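Local atomic coordinates of tail component (Lactobacillus phage J-1, PDB entry 5LY8), a protein that probably serves as a carbohydrate-binding module of the phage's distal tail protein, helping the virion recognise saccharides on its Lactobacillus host. Residues G142-G147 with D177-R182; Q151-D156 with R196-F201. One frame throughout, in Å; residues are numbered along the deposited sequence. Where two conformers were deposited one is given.

Contact 1: residues G142-G147 with D177-R182; sequences GTVYDG and DQLTFR
The carbonyl oxygen of Thr-143 is the polar atom that comes closest to the facing strand, yet it meets carbon: it stands at the edge of the Phe-181 ring, near its plane, with Thr-143 O 3.7 Å from Phe-181 CZ. The broad side of the same ring meets Gly-142. The CA of Gly-142 lies 3.8 Å from the ring centroid and only 12° off the ring normal, a CH-pi contact centred on the face. Because glycine carries no side chain, the aromatic plane can lie directly against the backbone. In Phe-181 CB already points across the gap, and CG anti to the carbonyl carbon (chi1 -65°) sets the ring against Gly-142.

Beside the ring, the contact across the gap is between aliphatic side chains. Leu-179 holds CG opposite its backbone N (chi1 177°) and offers CD2 to Val-144 CG2, 4.1 Å away, where the two side chains meet at a slant; Val-144 is modelled in two conformers, so this contact is less certain. These contacts illustrate how a beta-sandwich of the concanavalin clan closes: apolar groups fill the gap between sheets. Strand 138-144 belongs to the mixed sheet and strand 178-185 to the antiparallel one. Ile-172 of neighbouring strand 166-175 touches both Leu-179 and Phe-181, Phe-154 of strand 151-158 meets the Phe-181 ring edge-to-face, and Phe-201, from the loop after strand 191-197, touches both Val-144 and Leu-179.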
# COMPACT_ATOMS: atom_id res chain seq x y z
N GLY A 142 -9.44 -2.09 1.96
CA GLY A 142 -9.18 -0.66 1.99
C GLY A 142 -9.66 -0.11 3.30
O GLY A 142 -10.79 -0.38 3.69
N THR A 143 -8.80 0.66 3.97
CA THR A 143 -9.10 1.26 5.26
C THR A 143 -8.87 2.73 5.22
O THR A 143 -7.93 3.21 4.57
CB THR A 143 -8.17 0.61 6.34
OG1 THR A 143 -8.43 -0.80 6.34
CG2 THR A 143 -8.42 1.15 7.73
N VAL A 144 -9.70 3.44 5.89
CA VAL A 144 -9.58 4.86 6.05
C VAL A 144 -9.39 5.16 7.53
O VAL A 144 -10.02 4.51 8.39
CB VAL A 144 -10.74 5.68 5.48
CG1 VAL A 144 -12.01 5.35 6.19
CG2 VAL A 144 -10.46 7.20 5.43
N TYR A 145 -8.52 6.07 7.98
CA TYR A 145 -8.26 6.43 9.38
C TYR A 145 -7.36 5.42 10.09
O TYR A 145 -7.02 4.37 9.51
CB TYR A 145 -9.54 6.74 10.22
CG TYR A 145 -10.63 7.50 9.49
CD1 TYR A 145 -10.38 8.72 8.88
CD2 TYR A 145 -11.93 7.00 9.44
CE1 TYR A 145 -11.39 9.44 8.25
CE2 TYR A 145 -12.96 7.73 8.85
CZ TYR A 145 -12.68 8.94 8.24
OH TYR A 145 -13.70 9.65 7.64
N ASP A 146 -6.99 5.74 11.34
CA ASP A 146 -6.01 5.07 12.16
C ASP A 146 -6.52 4.55 13.47
O ASP A 146 -7.33 5.20 14.15
CB ASP A 146 -4.86 6.10 12.43
CG ASP A 146 -3.60 5.57 13.10
OD1 ASP A 146 -3.62 5.40 14.33
OD2 ASP A 146 -2.61 5.37 12.41
N GLY A 147 -5.96 3.42 13.90
CA GLY A 147 -6.20 2.88 15.23
C GLY A 147 -7.65 2.68 15.55
O GLY A 147 -8.38 2.11 14.73
N ASP A 177 -14.24 14.17 -1.93
CA ASP A 177 -14.61 13.23 -0.86
C ASP A 177 -14.57 11.76 -1.27
O ASP A 177 -14.71 10.89 -0.39
CB ASP A 177 -16.03 13.55 -0.34
CG ASP A 177 -16.18 14.87 0.37
OD1 ASP A 177 -15.27 15.26 1.12
OD2 ASP A 177 -17.28 15.47 0.27
N GLN A 178 -14.34 11.45 -2.55
CA GLN A 178 -14.34 10.07 -3.01
C GLN A 178 -12.96 9.47 -2.91
O GLN A 178 -12.01 9.99 -3.52
CB GLN A 178 -14.85 9.92 -4.46
CG GLN A 178 -16.35 10.20 -4.60
CD GLN A 178 -16.92 9.77 -5.92
OE1 GLN A 178 -16.26 9.16 -6.78
NE2 GLN A 178 -18.19 10.09 -6.11
N LEU A 179 -12.87 8.37 -2.19
CA LEU A 179 -11.63 7.65 -2.02
C LEU A 179 -11.77 6.33 -2.79
O LEU A 179 -12.70 5.55 -2.52
CB LEU A 179 -11.43 7.39 -0.51
CG LEU A 179 -10.19 6.58 -0.10
CD1 LEU A 179 -8.90 7.24 -0.57
CD2 LEU A 179 -10.15 6.40 1.38
N THR A 180 -10.85 6.08 -3.74
CA THR A 180 -10.89 4.86 -4.52
C THR A 180 -9.63 4.03 -4.27
O THR A 180 -8.50 4.56 -4.21
CB THR A 180 -11.01 5.20 -6.01
OG1 THR A 180 -12.23 5.90 -6.22
CG2 THR A 180 -10.98 3.96 -6.93
N PHE A 181 -9.84 2.72 -4.17
CA PHE A 181 -8.78 1.74 -4.11
C PHE A 181 -8.92 0.85 -5.32
O PHE A 181 -10.04 0.36 -5.60
CB PHE A 181 -8.95 0.89 -2.86
CG PHE A 181 -8.80 1.61 -1.56
CD1 PHE A 181 -9.87 2.30 -1.00
CD2 PHE A 181 -7.60 1.59 -0.88
CE1 PHE A 181 -9.72 2.96 0.22
CE2 PHE A 181 -7.45 2.25 0.34
CZ PHE A 181 -8.51 2.93 0.88
N ARG A 182 -7.82 0.59 -6.03
CA ARG A 182 -7.87 -0.31 -7.17
C ARG A 182 -6.76 -1.33 -7.08
O ARG A 182 -5.67 -1.06 -6.56
CB ARG A 182 -7.67 0.42 -8.50
CG ARG A 182 -8.64 1.58 -8.71
CD ARG A 182 -8.88 1.93 -10.17
NE ARG A 182 -7.63 1.97 -10.93
CZ ARG A 182 -6.92 3.07 -11.18
NH1 ARG A 182 -7.34 4.25 -10.73
NH2 ARG A 182 -5.79 2.99 -11.86

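Contact 2: residues Q151-D156 with R196-F201; sequences QMLFFD and RTVSGF
A classic beta bulge sets Leu-153 and Phe-154 both opposite Gly-142 of the adjoining strand, and here the chain comes nearest to Arg-196, the CA atoms of Leu-153 and Arg-196 lying 7.6 Å apart. The bulge lets two successive residues direct their side chains toward segment 196-201. The side chains of Leu-153 and Arg-196 lie alongside, running in opposing senses, and Leu-153 CD1 lies 4.1 Å from Arg-196 CG. A bend at chi2 (-69°) turns the arginine chain along strand 151-158, bringing NH2 within 3.8 Å of Phe-154 CB, obliquely to the guanidinium plane.

The meeting joins the margins of a beta-sandwich: strand 191-197 is outermost in the antiparallel sheet, while strand 151-158 pairs with strand 138-144 in the mixed one. Water bridges the polar part of the seam. One molecule donates to Leu-153 O at 2.7 Å and accepts from Arg-196 NE at 2.9 Å; a second donates to Leu-153 O at 3.0 Å and accepts from Arg-196 NH2 at 2.8 Å. Both waters lie in the guanidinium plane, at its edge, so one carbonyl oxygen takes two bonds and helps fix the rotation of the group. NH1 is engaged by a salt bridge to Glu-194. After Thr-197 the strand gives way to a type II beta turn from Val-198 to Phe-201, and at its start Val-198 CG2 approaches Leu-153 CD1 at 4.4 Å.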
# COMPACT_ATOMS: atom_id res chain seq x y z
N GLN A 151 -11.69 2.63 9.85
CA GLN A 151 -12.86 2.00 9.27
C GLN A 151 -12.41 1.18 8.08
O GLN A 151 -11.86 1.74 7.12
CB GLN A 151 -13.87 3.04 8.78
CG GLN A 151 -14.72 3.67 9.86
CD GLN A 151 -15.60 4.78 9.32
OE1 GLN A 151 -15.84 5.79 9.99
NE2 GLN A 151 -16.12 4.61 8.10
N MET A 152 -12.57 -0.13 8.15
CA MET A 152 -12.26 -0.96 7.00
C MET A 152 -13.46 -0.82 6.07
O MET A 152 -14.58 -1.25 6.41
CB MET A 152 -11.98 -2.42 7.37
CG MET A 152 -11.62 -3.25 6.14
SD MET A 152 -11.10 -4.93 6.49
CE MET A 152 -9.49 -4.65 7.10
N LEU A 153 -13.26 -0.14 4.93
CA LEU A 153 -14.33 0.14 3.97
C LEU A 153 -14.78 -1.09 3.23
O LEU A 153 -15.94 -1.18 2.84
CB LEU A 153 -13.88 1.22 3.01
CG LEU A 153 -13.58 2.59 3.64
CD1 LEU A 153 -12.96 3.52 2.62
CD2 LEU A 153 -14.86 3.25 4.22
N PHE A 154 -13.88 -2.02 2.94
CA PHE A 154 -14.27 -3.25 2.25
C PHE A 154 -13.24 -4.31 2.56
O PHE A 154 -12.09 -3.99 2.89
CB PHE A 154 -14.38 -3.04 0.72
CG PHE A 154 -13.08 -2.61 0.08
CD1 PHE A 154 -12.74 -1.27 -0.02
CD2 PHE A 154 -12.20 -3.56 -0.44
CE1 PHE A 154 -11.54 -0.88 -0.61
CE2 PHE A 154 -10.98 -3.16 -1.00
CZ PHE A 154 -10.66 -1.83 -1.08
N PHE A 155 -13.64 -5.55 2.38
CA PHE A 155 -12.83 -6.74 2.53
C PHE A 155 -13.27 -7.61 1.37
O PHE A 155 -14.38 -8.15 1.39
CB PHE A 155 -13.17 -7.38 3.88
CG PHE A 155 -12.38 -8.60 4.30
CD1 PHE A 155 -12.64 -9.85 3.74
CD2 PHE A 155 -11.43 -8.52 5.31
CE1 PHE A 155 -11.93 -10.99 4.15
CE2 PHE A 155 -10.74 -9.66 5.73
CZ PHE A 155 -11.00 -10.89 5.16
N ASP A 156 -12.45 -7.69 0.32
CA ASP A 156 -12.82 -8.35 -0.93
C ASP A 156 -12.03 -9.62 -1.11
O ASP A 156 -10.82 -9.58 -1.35
CB ASP A 156 -12.60 -7.40 -2.13
CG ASP A 156 -13.61 -6.27 -2.30
OD1 ASP A 156 -14.55 -6.17 -1.46
OD2 ASP A 156 -13.45 -5.47 -3.25
N ARG A 196 -15.50 4.90 -2.24
CA ARG A 196 -16.46 5.29 -1.20
C ARG A 196 -16.44 6.79 -1.06
O ARG A 196 -15.37 7.41 -1.09
CB ARG A 196 -16.19 4.64 0.17
CG ARG A 196 -16.22 3.10 0.17
CD ARG A 196 -17.64 2.57 -0.08
NE ARG A 196 -17.67 1.11 0.00
CZ ARG A 196 -17.30 0.27 -0.96
NH1 ARG A 196 -16.91 0.72 -2.15
NH2 ARG A 196 -17.31 -1.04 -0.73
N THR A 197 -17.61 7.39 -0.87
CA THR A 197 -17.66 8.82 -0.59
C THR A 197 -17.52 8.89 0.90
O THR A 197 -18.41 8.40 1.62
CB THR A 197 -18.97 9.42 -1.07
OG1 THR A 197 -19.06 9.23 -2.48
CG2 THR A 197 -19.08 10.92 -0.70
N VAL A 198 -16.42 9.47 1.38
CA VAL A 198 -16.12 9.56 2.80
C VAL A 198 -16.39 10.98 3.28
O VAL A 198 -15.76 11.94 2.79
CB VAL A 198 -14.66 9.12 3.07
CG1 VAL A 198 -14.32 9.24 4.56
CG2 VAL A 198 -14.40 7.68 2.58
N SER A 199 -17.34 11.13 4.21
CA SER A 199 -17.73 12.43 4.72
C SER A 199 -16.51 13.26 5.19
O SER A 199 -15.74 12.80 6.05
CB SER A 199 -18.70 12.22 5.88
OG SER A 199 -19.36 13.43 6.23
N GLY A 200 -16.38 14.47 4.65
CA GLY A 200 -15.32 15.42 5.01
C GLY A 200 -13.93 15.07 4.53
O GLY A 200 -12.98 15.80 4.85
N PHE A 201 -13.79 13.99 3.77
CA PHE A 201 -12.47 13.56 3.34
C PHE A 201 -11.74 14.61 2.50
O PHE A 201 -10.53 14.73 2.59
CB PHE A 201 -12.57 12.21 2.63
CG PHE A 201 -11.25 11.55 2.39
CD1 PHE A 201 -10.50 11.06 3.46
CD2 PHE A 201 -10.79 11.32 1.10
CE1 PHE A 201 -9.28 10.41 3.23
CE2 PHE A 201 -9.56 10.70 0.88
CZ PHE A 201 -8.81 10.27 1.95
O HOH W 1 -17.96 0.66 2.84
O HOH W 2 -18.33 -2.29 1.50

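How the contacts relate
The two contacts span the same gap between sheets, with centres about 5 Å apart, and their elements are chain neighbours: strand 138-144 is followed by 151-158, and 178-185 by 191-197. Backbone pairing ties them together, through probable hydrogen bonds from Leu-153 N to Gly-142 O and from Val-198 N to Asp-177 O, each 2.8 Å long. Depth separates their chemistry. Contact 1 is buried and relies on aromatic and aliphatic packing, whereas contact 2, partly buried at the sandwich margin, adds a charged side chain and ordered water to its leucine-valine packing. Both lie away from the magnesium sites.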